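Local coordinates for DUF1904 domain-containing protein (Sebaldella termitidis, PDB 4M1A) that is of unknown function but belongs to the DUF1904 family of the MIF clan and assembles as a trimer of alpha/beta subunits, at residues D71-A74 with A75-E79. Sequence-based numbering, arbitrary orientation.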
loop_
_atom_site.group_PDB
_atom_site.type_symbol
_atom_site.label_atom_id
_atom_site.label_comp_id
_atom_site.label_asym_id
_atom_site.label_seq_id
_atom_site.Cartn_x
_atom_site.Cartn_y
_atom_site.Cartn_z
ATOM N N ASP A 71 4.518 -17.612 -11.229
ATOM C CA ASP A 71 3.452 -18.156 -11.939
ATOM C C ASP A 71 2.661 -19.207 -11.060
ATOM O O ASP A 71 1.420 -19.240 -11.128
ATOM C CB ASP A 71 3.907 -18.911 -13.203
ATOM C CG ASP A 71 4.300 -17.980 -14.368
ATOM O OD1 ASP A 71 4.184 -16.727 -14.235
ATOM O OD2 ASP A 71 4.716 -18.529 -15.412
ATOM N N LYS A 72 3.366 -19.999 -10.305
ATOM C CA LYS A 72 2.727 -21.087 -9.506
ATOM C C LYS A 72 1.928 -20.451 -8.367
ATOM O O LYS A 72 0.813 -20.898 -8.067
ATOM C CB LYS A 72 3.758 -22.025 -8.937
ATOM C CG LYS A 72 4.303 -23.012 -10.015
ATOM C CD LYS A 72 5.362 -23.929 -9.474
ATOM C CE LYS A 72 5.632 -25.039 -10.572
ATOM N NZ LYS A 72 6.503 -26.028 -9.971
ATOM N N ILE A 73 2.476 -19.414 -7.748
ATOM C CA ILE A 73 1.723 -18.690 -6.686
ATOM C C ILE A 73 0.526 -18.032 -7.241
ATOM O O ILE A 73 -0.581 -18.136 -6.681
ATOM C CB ILE A 73 2.645 -17.753 -5.866
ATOM C CG1 ILE A 73 3.653 -18.530 -5.102
ATOM C CG2 ILE A 73 1.826 -16.806 -4.967
ATOM C CD1 ILE A 73 4.821 -17.651 -4.736
ATOM N N ALA A 74 0.658 -17.371 -8.395
ATOM C CA ALA A 74 -0.502 -16.833 -9.015
ATOM C C ALA A 74 -1.600 -17.869 -9.328
ATOM O O ALA A 74 -2.808 -17.586 -9.182
ATOM C CB ALA A 74 -0.127 -16.105 -10.276
ATOM N N ALA A 75 -1.188 -19.025 -9.857
ATOM C CA ALA A 75 -2.173 -20.067 -10.189
ATOM C C ALA A 75 -2.889 -20.554 -8.931
ATOM O O ALA A 75 -4.101 -20.719 -8.929
ATOM C CB ALA A 75 -1.465 -21.219 -10.955
ATOM N N LEU A 76 -2.131 -20.773 -7.877
ATOM C CA LEU A 76 -2.629 -21.277 -6.596
ATOM C C LEU A 76 -3.665 -20.285 -6.019
ATOM O O LEU A 76 -4.772 -20.642 -5.661
ATOM C CB LEU A 76 -1.527 -21.463 -5.633
ATOM C CG LEU A 76 -1.955 -22.006 -4.239
ATOM C CD1 LEU A 76 -2.652 -23.376 -4.295
ATOM C CD2 LEU A 76 -0.799 -21.993 -3.261
ATOM N N PHE A 77 -3.272 -19.014 -5.984
ATOM C CA PHE A 77 -4.169 -18.006 -5.424
ATOM C C PHE A 77 -5.444 -17.900 -6.227
ATOM O O PHE A 77 -6.550 -17.791 -5.639
ATOM C CB PHE A 77 -3.448 -16.639 -5.338
ATOM C CG PHE A 77 -2.435 -16.484 -4.238
ATOM C CD1 PHE A 77 -2.063 -17.469 -3.363
ATOM C CD2 PHE A 77 -1.733 -15.242 -4.113
ATOM C CE1 PHE A 77 -1.132 -17.234 -2.360
ATOM C CE2 PHE A 77 -0.811 -15.058 -3.150
ATOM C CZ PHE A 77 -0.470 -16.033 -2.272
ATOM N N THR A 78 -5.352 -17.952 -7.548
ATOM C CA THR A 78 -6.463 -17.797 -8.417
ATOM C C THR A 78 -7.415 -18.955 -8.273
ATOM O O THR A 78 -8.598 -18.749 -8.092
ATOM C CB THR A 78 -6.056 -17.611 -9.865
ATOM O OG1 THR A 78 -5.149 -16.466 -9.920
ATOM C CG2 THR A 78 -7.227 -17.360 -10.784
ATOM N N GLU A 79 -6.858 -20.142 -8.269
ATOM C CA GLU A 79 -7.671 -21.380 -8.072
ATOM C C GLU A 79 -8.412 -21.396 -6.746
ATOM O O GLU A 79 -9.608 -21.729 -6.714
ATOM C CB GLU A 79 -6.773 -22.622 -8.183
ATOM C CG GLU A 79 -6.420 -22.951 -9.599
ATOM C CD GLU A 79 -5.437 -24.148 -9.714
ATOM O OE1 GLU A 79 -4.873 -24.623 -8.681
ATOM O OE2 GLU A 79 -5.227 -24.608 -10.871
#
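Ile-73 and Phe-77 sit one turn apart on an unbroken alpha-helix, where the i to i+4 ladder carries Ala-75, Leu-76, Phe-77 and Thr-78 N-H groups back to the carbonyls of Asp-71, Lys-72, Ile-73 and Ala-74. The straightest of these bonds runs from Phe-77 N to Ile-73 O, 2.9 Å with an N-H...O angle of 169°. The two side chains lie alongside each other and point the same way. CG2 of Ile-73, the branch that lies opposite the backbone N, is carried over one face of the Phe-77 ring, 3.7 Å from the centroid, in a CH-pi contact. It leans off centre toward the rim, touching CZ of Phe-77 at 3.6 Å. The helix, 67-82, is the crossover of a beta-alpha-beta unit between strands 56-62 and 89-95; Phe-77 packs on Ile-58, Val-60 and Ile-91 of the sheet, and its ring meets that of Phe-17, from helix 11-17, edge-to-face. Were Phe-77 cut back to an alanine, Ile-73 CG2 would probably lose the ring face it covers, and a gap would be likely to open between helix and sheet. One residue further along from Ile-73, Ala-74 O accepts two bonds from Thr-78, N at 3.0 Å and OG1 at 2.7 Å, arriving from opposite faces of the carbonyl plane. Rotation about the first side-chain bond of Thr-78 (chi1 -56°) turns the hydroxyl back along the helix to make the shorter one. This side faces the second subunit, whose Tyr-102 packs on Ala-74 and hydrogen-bonds through OH to Asp-71 OD1.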